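Local coordinates for DNA helicase RecQ (Deinococcus radiodurans, PDB 2RHF), which probably couples ATP hydrolysis to 3'-5' unwinding of duplex DNA as a RecQ-family helicase, and is represented here by its C-terminal HRDC domain, at residues Pro53-Glu57 and Lys58-Ala62; Glu36-Ala40 and Arg41-Thr45; Glu65-Leu68 and Asp69-Thr73. All blocks are in the same frame, centred on the assembly; numbering follows the deposited sequence.

All three contacts are local, each made within one unbroken run of chain in this all-helical domain. Contact 1 is a surface feature, the start of helix 57-76, and its chemistry is mostly polar: basic side chains, water and a phosphate ion. Contact 2 ends helix 32-41 and is partly buried, with apolar packing and a backbone turn doing most of the work. Contact 3 lies further along the helix that contact 1 begins; it combines a buried isoleucine pair with a polar outer side. The three also meet one another: P53 packs on A37, L55 on I67, and the backbone around P43 sits against L68 and I71.

Contact 1 (Pro53-Glu57 and Lys58-Ala62); sequences PGLGE and KRIEA. With PO4 (phosphate ion), chain B.
R59 runs past L55 on its way to a phosphate ion. Its CB packs 3.8 Å from L55 CD1, and CG and CD then pass L55 O, CD at 3.5 Å. NE makes a weak hydrogen bond to the carbonyl oxygen of V29. At the tip, NH2 donates to V28 O and to phosphate O1, while NH1 donates to phosphate O4 over 2.9 Å in a nearly straight bond (172°). The phosphorus lies in the guanidinium plane, at its edge, and so does a water that accepts from NH1 and from R59 N and donates to L55 O. Together these bonds probably fix the guanidinium's rotation in the crystal. K58, stretched out fully, adds a longer bond from NZ to phosphate O3, 3.3 Å. The apolar end of L55 meets the helix too: with CG anti to the backbone N (chi1 -175°), CD2 reaches I60 CG1 at 3.7 Å. G56 is the N-cap, and G56 O accepts from I60 N at 3.0 Å. One turn apart, the carboxylates of E57 and E61 come within 2.9 Å, OE2 to OE2, which may raise the pKa of one of them. The phosphate probably came from the crystallisation liquor; a glycine-rich turn leading into a helix with basic residues recalls the hairpin of helix-hairpin-helix DNA-binding motifs.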
ATOM      1  N   PRO A  53       3.675  10.000   2.374  1.00 18.15           N
ATOM      2  CA  PRO A  53       5.123  10.154   2.190  1.00 18.74           C
ATOM      3  C   PRO A  53       5.797   8.917   1.604  1.00 18.58           C
ATOM      4  O   PRO A  53       5.532   7.789   2.030  1.00 19.42           O
ATOM      5  CB  PRO A  53       5.640  10.413   3.614  1.00 19.63           C
ATOM      6  CG  PRO A  53       4.485  10.939   4.358  1.00 20.28           C
ATOM      7  CD  PRO A  53       3.274  10.266   3.772  1.00 18.53           C
ATOM      8  N   GLY A  54       6.665   9.138   0.625  1.00 18.78           N
ATOM      9  CA  GLY A  54       7.507   8.086   0.101  1.00 18.56           C
ATOM     10  C   GLY A  54       6.891   7.230  -0.981  1.00 17.26           C
ATOM     11  O   GLY A  54       7.584   6.411  -1.579  1.00 18.27           O
ATOM     12  N   LEU A  55       5.588   7.396  -1.244  1.00 16.30           N
ATOM     13  CA  LEU A  55       4.930   6.563  -2.241  1.00 15.30           C
ATOM     14  C   LEU A  55       5.219   7.035  -3.665  1.00 15.04           C
ATOM     15  O   LEU A  55       5.843   6.326  -4.428  1.00 15.51           O
ATOM     16  CB  LEU A  55       3.424   6.444  -1.967  1.00 14.69           C
ATOM     17  CG  LEU A  55       2.652   5.497  -2.880  1.00 13.87           C
ATOM     18  CD1 LEU A  55       3.179   4.076  -2.787  1.00 14.03           C
ATOM     19  CD2 LEU A  55       1.181   5.545  -2.539  1.00 14.27           C
ATOM     20  N   GLY A  56       4.782   8.246  -4.004  1.00 15.69           N
ATOM     21  CA  GLY A  56       5.123   8.870  -5.293  1.00 15.76           C
ATOM     22  C   GLY A  56       4.197   8.503  -6.432  1.00 15.37           C
ATOM     23  O   GLY A  56       3.486   7.497  -6.377  1.00 14.91           O
ATOM     24  N   GLU A  57       4.222   9.315  -7.486  1.00 15.41           N
ATOM     25  CA  GLU A  57       3.273   9.169  -8.580  1.00 15.53           C
ATOM     26  C   GLU A  57       3.415   7.882  -9.390  1.00 14.55           C
ATOM     27  O   GLU A  57       2.409   7.298  -9.810  1.00 14.71           O
ATOM     28  CB  GLU A  57       3.307  10.381  -9.510  1.00 16.65           C
ATOM     29  CG  GLU A  57       2.271  10.317 -10.632  1.00 20.62           C
ATOM     30  CD  GLU A  57       0.818  10.331 -10.134  1.00 24.49           C
ATOM     31  OE1 GLU A  57       0.578  10.577  -8.930  1.00 26.89           O
ATOM     32  OE2 GLU A  57      -0.088  10.098 -10.961  1.00 27.11           O
ATOM     33  N   LYS A  58       4.646   7.433  -9.615  1.00 14.27           N
ATOM     34  CA  LYS A  58       4.846   6.225 -10.395  1.00 14.19           C
ATOM     35  C   LYS A  58       4.134   5.040  -9.730  1.00 13.12           C
ATOM     36  O   LYS A  58       3.454   4.257 -10.393  1.00 13.30           O
ATOM     37  CB  LYS A  58       6.339   5.943 -10.571  1.00 14.79           C
ATOM     38  CG  LYS A  58       6.652   4.813 -11.526  1.00 16.41           C
ATOM     39  CD  LYS A  58       8.148   4.616 -11.678  1.00 17.66           C
ATOM     40  CE  LYS A  58       8.453   3.590 -12.742  1.00 19.10           C
ATOM     41  NZ  LYS A  58       9.913   3.496 -12.984  1.00 21.10           N
ATOM     42  N   ARG A  59       4.298   4.923  -8.421  1.00 12.40           N
ATOM     43  CA  ARG A  59       3.709   3.826  -7.672  1.00 11.92           C
ATOM     44  C   ARG A  59       2.208   4.020  -7.457  1.00 11.56           C
ATOM     45  O   ARG A  59       1.465   3.049  -7.383  1.00 11.89           O
ATOM     46  CB  ARG A  59       4.454   3.632  -6.366  1.00 12.40           C
ATOM     47  CG  ARG A  59       5.822   2.991  -6.592  1.00 12.68           C
ATOM     48  CD  ARG A  59       6.761   3.112  -5.415  1.00 13.93           C
ATOM     49  NE  ARG A  59       8.066   2.507  -5.736  1.00 14.09           N
ATOM     50  CZ  ARG A  59       8.991   3.066  -6.526  1.00 13.95           C
ATOM     51  NH1 ARG A  59       8.785   4.262  -7.069  1.00 15.30           N
ATOM     52  NH2 ARG A  59      10.125   2.423  -6.778  1.00 14.96           N
ATOM     53  N   ILE A  60       1.741   5.264  -7.368  1.00 12.03           N
ATOM     54  CA  ILE A  60       0.296   5.489  -7.337  1.00 12.66           C
ATOM     55  C   ILE A  60      -0.342   4.981  -8.623  1.00 12.80           C
ATOM     56  O   ILE A  60      -1.371   4.293  -8.597  1.00 13.22           O
ATOM     57  CB  ILE A  60      -0.043   6.959  -7.063  1.00 13.29           C
ATOM     58  CG1 ILE A  60       0.356   7.310  -5.630  1.00 13.84           C
ATOM     59  CG2 ILE A  60      -1.535   7.243  -7.310  1.00 14.35           C
ATOM     60  CD1 ILE A  60       0.355   8.766  -5.313  1.00 15.89           C
ATOM     61  N   GLU A  61       0.281   5.281  -9.757  1.00 13.71           N
ATOM     62  CA  GLU A  61      -0.248   4.817 -11.027  1.00 15.24           C
ATOM     63  C   GLU A  61      -0.210   3.301 -11.161  1.00 15.04           C
ATOM     64  O   GLU A  61      -1.190   2.686 -11.584  1.00 16.26           O
ATOM     65  CB  GLU A  61       0.471   5.498 -12.181  1.00 16.27           C
ATOM     66  CG  GLU A  61       0.167   6.980 -12.245  1.00 20.86           C
ATOM     67  CD  GLU A  61       0.832   7.683 -13.402  1.00 25.16           C
ATOM     68  OE1 GLU A  61       1.306   6.999 -14.331  1.00 28.23           O
ATOM     69  OE2 GLU A  61       0.872   8.928 -13.379  1.00 27.54           O
ATOM     70  N   ALA A  62       0.905   2.695 -10.768  1.00 14.31           N
ATOM     71  CA  ALA A  62       1.091   1.265 -10.931  1.00 14.31           C
ATOM     72  C   ALA A  62       0.299   0.450  -9.915  1.00 13.36           C
ATOM     73  O   ALA A  62      -0.263  -0.588 -10.262  1.00 14.37           O
ATOM     74  CB  ALA A  62       2.566   0.913 -10.842  1.00 14.71           C
TER
HETATM   75  P   PO4 B   1      11.896   4.917  -9.275  1.00 18.82           P
HETATM   76  O1  PO4 B   1      11.863   3.456  -8.887  1.00 19.00           O
HETATM   77  O2  PO4 B   1      13.232   5.525  -8.888  1.00 19.05           O
HETATM   78  O3  PO4 B   1      11.736   5.097 -10.778  1.00 21.03           O
HETATM   79  O4  PO4 B   1      10.758   5.673  -8.622  1.00 20.82           O
HETATM   80  O   HOH W   1       6.555   6.184  -7.048  1.00 14.54           O

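Contact 2 (Glu36-Ala40 and Arg41-Thr45); sequences EALAA and RQPRT
L38 and P43 meet through one leucine branch: with CG anti to its own carbonyl carbon (chi1 -69°) and chi2 near trans, CD2 is the methyl that faces the proline, 3.8 Å from P43 CG, the two side chains running at about a right angle. The other decisive torsion belongs to the backbone: Q42 is the first residue to leave helical geometry, and its positive phi (47°) turns the chain out of the helix and delivers the proline ring to the leucine. Before that turn the last bonds of helix 32-41 are completed. R41 N donates to A37 O at 2.8 Å, and Q42 N donates to L38 O at 2.9 Å in a more bent bond (139°). P43 has no N-H to offer; instead its CD sits 3.4 Å from L38 O, against the same carbonyl that Q42 N already uses. The first carbons of R41 lean on the carbonyl that its own N bonds, CB lying 3.2 Å from A37 O, before the chain bends at chi3 toward E51, a long and weak ion pair. Q42 CG rests 3.6 Å from A39 O, and its extended chain takes NE2 to the hydroxyl of S2, a residue left by the expression construct. Around them, L38 is packed on L11, L49 and I67, while P43 is covered by V52, L49 and I71. Past the proline, T45 caps the next helix through OG1, which bonds to E48 N. A residue in left-handed helical conformation just after the last helical one, followed by proline, is a well-known way of ending a helix, and here it makes the tight corner joining helices 32-41 and 46-49 over the core of the HRDC domain.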
ATOM      1  N   GLU A  36       4.100   1.801   6.539  1.00 10.12           N
ATOM      2  CA  GLU A  36       3.615   2.292   7.805  1.00 10.85           C
ATOM      3  C   GLU A  36       2.737   3.509   7.646  1.00 10.48           C
ATOM      4  O   GLU A  36       1.739   3.639   8.345  1.00 10.82           O
ATOM      5  CB  GLU A  36       4.776   2.575   8.733  1.00 11.86           C
ATOM      6  CG  GLU A  36       5.340   1.278   9.300  1.00 14.93           C
ATOM      7  CD  GLU A  36       6.800   1.312   9.613  1.00 16.43           C
ATOM      8  OE1 GLU A  36       7.388   2.410   9.756  1.00 17.68           O
ATOM      9  OE2 GLU A  36       7.363   0.213   9.716  1.00 18.54           O
ATOM     10  N   ALA A  37       3.104   4.403   6.738  1.00 10.50           N
ATOM     11  CA  ALA A  37       2.284   5.576   6.470  1.00 10.54           C
ATOM     12  C   ALA A  37       0.933   5.179   5.861  1.00 10.04           C
ATOM     13  O   ALA A  37      -0.096   5.768   6.195  1.00 10.44           O
ATOM     14  CB  ALA A  37       3.037   6.547   5.566  1.00 11.05           C
ATOM     15  N   LEU A  38       0.926   4.188   4.976  1.00  9.43           N
ATOM     16  CA  LEU A  38      -0.323   3.677   4.418  1.00  9.26           C
ATOM     17  C   LEU A  38      -1.226   3.113   5.495  1.00  9.27           C
ATOM     18  O   LEU A  38      -2.430   3.379   5.520  1.00 10.13           O
ATOM     19  CB  LEU A  38      -0.042   2.631   3.339  1.00  9.38           C
ATOM     20  CG  LEU A  38       0.581   3.145   2.040  1.00  9.01           C
ATOM     21  CD1 LEU A  38       1.095   2.002   1.189  1.00 10.20           C
ATOM     22  CD2 LEU A  38      -0.427   4.017   1.254  1.00 10.48           C
ATOM     23  N   ALA A  39      -0.649   2.332   6.402  1.00  9.58           N
ATOM     24  CA  ALA A  39      -1.428   1.721   7.470  1.00 10.54           C
ATOM     25  C   ALA A  39      -1.969   2.764   8.442  1.00 11.14           C
ATOM     26  O   ALA A  39      -3.096   2.638   8.917  1.00 12.86           O
ATOM     27  CB  ALA A  39      -0.606   0.672   8.207  1.00 10.98           C
ATOM     28  N   ALA A  40      -1.170   3.789   8.731  1.00 11.14           N
ATOM     29  CA  ALA A  40      -1.566   4.833   9.672  1.00 11.82           C
ATOM     30  C   ALA A  40      -2.600   5.769   9.064  1.00 11.82           C
ATOM     31  O   ALA A  40      -3.576   6.125   9.719  1.00 13.64           O
ATOM     32  CB  ALA A  40      -0.333   5.625  10.129  1.00 13.03           C
ATOM     33  N   ARG A  41      -2.376   6.182   7.824  1.00 11.39           N
ATOM     34  CA  ARG A  41      -3.228   7.185   7.182  1.00 12.20           C
ATOM     35  C   ARG A  41      -4.490   6.591   6.572  1.00 11.68           C
ATOM     36  O   ARG A  41      -5.471   7.303   6.365  1.00 12.20           O
ATOM     37  CB  ARG A  41      -2.444   7.952   6.122  1.00 12.27           C
ATOM     38  CG  ARG A  41      -1.266   8.775   6.699  1.00 13.01           C
ATOM     39  CD  ARG A  41      -0.444   9.416   5.606  1.00 15.56           C
ATOM     40  NE  ARG A  41      -1.233  10.428   4.914  1.00 18.94           N
ATOM     41  CZ  ARG A  41      -1.342  11.702   5.290  1.00 20.86           C
ATOM     42  NH1 ARG A  41      -0.680  12.156   6.348  1.00 23.28           N
ATOM     43  NH2 ARG A  41      -2.117  12.523   4.606  1.00 22.30           N
ATOM     44  N   GLN A  42      -4.467   5.294   6.274  1.00 11.39           N
ATOM     45  CA  GLN A  42      -5.619   4.609   5.684  1.00 12.51           C
ATOM     46  C   GLN A  42      -6.230   5.401   4.513  1.00 10.89           C
ATOM     47  O   GLN A  42      -7.432   5.662   4.502  1.00 11.58           O
ATOM     48  CB  GLN A  42      -6.722   4.398   6.746  1.00 14.22           C
ATOM     49  CG  GLN A  42      -6.431   3.493   7.952  1.00 18.05           C
ATOM     50  CD  GLN A  42      -7.698   3.330   8.870  1.00 16.75           C
ATOM     51  OE1 GLN A  42      -8.809   3.713   8.481  1.00 23.78           O
ATOM     52  NE2 GLN A  42      -7.513   2.769  10.044  1.00 22.67           N
ATOM     53  N   PRO A  43      -5.429   5.739   3.497  1.00 10.15           N
ATOM     54  CA  PRO A  43      -6.023   6.441   2.364  1.00 10.56           C
ATOM     55  C   PRO A  43      -7.116   5.611   1.703  1.00 10.07           C
ATOM     56  O   PRO A  43      -7.008   4.383   1.617  1.00 10.18           O
ATOM     57  CB  PRO A  43      -4.841   6.609   1.416  1.00 10.25           C
ATOM     58  CG  PRO A  43      -3.912   5.520   1.784  1.00 10.15           C
ATOM     59  CD  PRO A  43      -4.010   5.422   3.258  1.00  9.83           C
ATOM     60  N   ARG A  44      -8.161   6.308   1.251  1.00 10.66           N
ATOM     61  CA  ARG A  44      -9.354   5.670   0.666  1.00 11.11           C
ATOM     62  C   ARG A  44      -9.597   6.157  -0.748  1.00 11.58           C
ATOM     63  O   ARG A  44     -10.536   5.701  -1.412  1.00 12.53           O
ATOM     64  CB  ARG A  44     -10.610   5.967   1.499  1.00 11.37           C
ATOM     65  CG  ARG A  44     -10.449   5.786   3.001  1.00 11.79           C
ATOM     66  CD  ARG A  44     -10.092   4.341   3.384  1.00 11.81           C
ATOM     67  NE  ARG A  44     -11.118   3.357   3.023  1.00 11.78           N
ATOM     68  CZ  ARG A  44     -12.272   3.214   3.673  1.00 12.22           C
ATOM     69  NH1 ARG A  44     -12.562   3.987   4.718  1.00 13.18           N
ATOM     70  NH2 ARG A  44     -13.132   2.291   3.280  1.00 13.79           N
ATOM     71  N   THR A  45      -8.776   7.106  -1.192  1.00 11.42           N
ATOM     72  CA  THR A  45      -8.941   7.752  -2.494  1.00 12.54           C
ATOM     73  C   THR A  45      -7.577   8.014  -3.100  1.00 12.45           C
ATOM     74  O   THR A  45      -6.560   8.018  -2.395  1.00 11.96           O
ATOM     75  CB  THR A  45      -9.630   9.134  -2.372  1.00 12.71           C
ATOM     76  OG1 THR A  45      -8.775  10.020  -1.630  1.00 12.87           O
ATOM     77  CG2 THR A  45     -10.978   9.032  -1.687  1.00 13.81           C
TER

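Contact 3 (Glu65-Leu68 and Asp69-Thr73); sequences ERIL and DAINT
With CG anti to its carbonyl carbon (chi1 -74°), N72 turns its carboxamide back to the L68 carbonyl, ND2 3.2 Å from L68 O, but the angle is too poor for a hydrogen bond; that oxygen accepts from N72 N, at 2.9 Å. OD1 accepts from NH2 of R44, in the loop of contact 2. With an alanine here, R44 NH2 is likely to be left without this acceptor. A second flat group, the R66 guanidinium, has a water in its plane at the edge; its NH1 and NH2 form salt bridges to E21 and E17 of helix 4-22. The same water donates to R66 O and to D69 OD2, 2.9 Å from each, and so joins neighbouring turns on the outer side. This is the long C-terminal helix of the HRDC bundle, and its inner side follows an i to i+4 pattern: I67 and I71 run alongside each other in the same direction, with CG2 of I67 4.0 Å from CD1 of I71, the first on L14 and the second on L7. I71 N closes the turn on I67 O at an almost linear 171°. D69 O takes two donors from opposite faces, T73 N and, at 2.8 Å, T73 OG1.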
ATOM      1  N   GLU A  65      -4.585   1.496  -7.070  1.00 10.18           N
ATOM      2  CA  GLU A  65      -5.871   0.816  -6.928  1.00 11.15           C
ATOM      3  C   GLU A  65      -5.733  -0.448  -6.086  1.00  9.94           C
ATOM      4  O   GLU A  65      -6.581  -0.721  -5.241  1.00  9.94           O
ATOM      5  CB  GLU A  65      -6.492   0.523  -8.291  1.00 12.87           C
ATOM      6  CG  GLU A  65      -6.986   1.782  -9.044  1.00 17.47           C
ATOM      7  CD  GLU A  65      -8.015   2.642  -8.267  1.00 21.73           C
ATOM      8  OE1 GLU A  65      -8.682   2.135  -7.338  1.00 24.17           O
ATOM      9  OE2 GLU A  65      -8.153   3.840  -8.606  1.00 25.58           O
ATOM     10  N   ARG A  66      -4.654  -1.199  -6.279  1.00  9.46           N
ATOM     11  CA  ARG A  66      -4.405  -2.397  -5.472  1.00  9.97           C
ATOM     12  C   ARG A  66      -4.206  -2.054  -3.990  1.00  8.76           C
ATOM     13  O   ARG A  66      -4.663  -2.790  -3.111  1.00  8.84           O
ATOM     14  CB  ARG A  66      -3.184  -3.173  -5.995  1.00 11.37           C
ATOM     15  CG  ARG A  66      -3.249  -3.685  -7.407  1.00 14.86           C
ATOM     16  CD  ARG A  66      -3.889  -5.035  -7.490  1.00 15.63           C
ATOM     17  NE  ARG A  66      -3.105  -6.118  -6.895  1.00 14.53           N
ATOM     18  CZ  ARG A  66      -2.108  -6.785  -7.489  1.00 14.39           C
ATOM     19  NH1 ARG A  66      -1.699  -6.469  -8.715  1.00 15.56           N
ATOM     20  NH2 ARG A  66      -1.511  -7.781  -6.842  1.00 14.77           N
ATOM     21  N   ILE A  67      -3.508  -0.955  -3.710  1.00  8.78           N
ATOM     22  CA  ILE A  67      -3.307  -0.506  -2.346  1.00  8.89           C
ATOM     23  C   ILE A  67      -4.641  -0.139  -1.703  1.00  8.24           C
ATOM     24  O   ILE A  67      -4.930  -0.550  -0.573  1.00  8.52           O
ATOM     25  CB  ILE A  67      -2.325   0.686  -2.306  1.00  8.54           C
ATOM     26  CG1 ILE A  67      -0.900   0.218  -2.651  1.00  9.44           C
ATOM     27  CG2 ILE A  67      -2.362   1.372  -0.933  1.00  9.39           C
ATOM     28  CD1 ILE A  67       0.080   1.348  -2.976  1.00 10.11           C
ATOM     29  N   LEU A  68      -5.455   0.645  -2.394  1.00  8.38           N
ATOM     30  CA  LEU A  68      -6.763   1.029  -1.838  1.00  9.02           C
ATOM     31  C   LEU A  68      -7.614  -0.197  -1.574  1.00  8.99           C
ATOM     32  O   LEU A  68      -8.305  -0.267  -0.567  1.00  9.02           O
ATOM     33  CB  LEU A  68      -7.495   1.982  -2.771  1.00  9.85           C
ATOM     34  CG  LEU A  68      -6.829   3.348  -2.979  1.00 10.70           C
ATOM     35  CD1 LEU A  68      -7.669   4.206  -3.918  1.00 12.85           C
ATOM     36  CD2 LEU A  68      -6.597   4.077  -1.645  1.00 11.59           C
ATOM     37  N   ASP A  69      -7.564  -1.170  -2.479  1.00  8.86           N
ATOM     38  CA  ASP A  69      -8.344  -2.396  -2.337  1.00  9.42           C
ATOM     39  C   ASP A  69      -7.855  -3.217  -1.135  1.00  8.93           C
ATOM     40  O   ASP A  69      -8.667  -3.798  -0.410  1.00  9.10           O
ATOM     41  CB  ASP A  69      -8.269  -3.168  -3.667  1.00 10.13           C
ATOM     42  CG  ASP A  69      -8.944  -4.528  -3.633  1.00 11.57           C
ATOM     43  OD1 ASP A  69     -10.044  -4.674  -3.044  1.00 12.39           O
ATOM     44  OD2 ASP A  69      -8.371  -5.442  -4.271  1.00 13.97           O
ATOM     45  N   ALA A  70      -6.542  -3.281  -0.915  1.00  8.92           N
ATOM     46  CA  ALA A  70      -6.023  -3.976   0.263  1.00  9.32           C
ATOM     47  C   ALA A  70      -6.556  -3.329   1.555  1.00  8.82           C
ATOM     48  O   ALA A  70      -7.040  -4.015   2.461  1.00  9.31           O
ATOM     49  CB  ALA A  70      -4.500  -3.990   0.259  1.00  9.68           C
ATOM     50  N   ILE A  71      -6.480  -2.006   1.626  1.00  8.46           N
ATOM     51  CA  ILE A  71      -6.977  -1.277   2.779  1.00  8.95           C
ATOM     52  C   ILE A  71      -8.481  -1.520   2.964  1.00  9.05           C
ATOM     53  O   ILE A  71      -8.935  -1.808   4.076  1.00  9.57           O
ATOM     54  CB  ILE A  71      -6.641   0.220   2.626  1.00  9.00           C
ATOM     55  CG1 ILE A  71      -5.121   0.427   2.772  1.00  9.77           C
ATOM     56  CG2 ILE A  71      -7.402   1.069   3.653  1.00  9.95           C
ATOM     57  CD1 ILE A  71      -4.622   1.766   2.287  1.00 10.13           C
ATOM     58  N   ASN A  72      -9.255  -1.416   1.886  1.00  9.03           N
ATOM     59  CA  ASN A  72     -10.694  -1.620   1.973  1.00  9.70           C
ATOM     60  C   ASN A  72     -11.074  -3.022   2.373  1.00  9.58           C
ATOM     61  O   ASN A  72     -12.041  -3.222   3.104  1.00 10.17           O
ATOM     62  CB  ASN A  72     -11.358  -1.247   0.656  1.00 10.86           C
ATOM     63  CG  ASN A  72     -11.404   0.243   0.452  1.00 12.52           C
ATOM     64  OD1 ASN A  72     -11.521   0.988   1.411  1.00 15.02           O
ATOM     65  ND2 ASN A  72     -11.309   0.682  -0.782  1.00 15.14           N
ATOM     66  N   THR A  73     -10.305  -4.002   1.918  1.00  9.34           N
ATOM     67  CA  THR A  73     -10.586  -5.385   2.265  1.00 10.16           C
ATOM     68  C   THR A  73     -10.467  -5.578   3.776  1.00  9.86           C
ATOM     69  O   THR A  73     -11.284  -6.276   4.393  1.00 10.49           O
ATOM     70  CB  THR A  73      -9.670  -6.347   1.482  1.00 10.07           C
ATOM     71  OG1 THR A  73      -9.945  -6.222   0.080  1.00 10.29           O
ATOM     72  CG2 THR A  73      -9.922  -7.795   1.883  1.00 12.07           C
TER
HETATM   73  O   HOH W   2      -5.517  -5.401  -3.893  1.00 12.59           O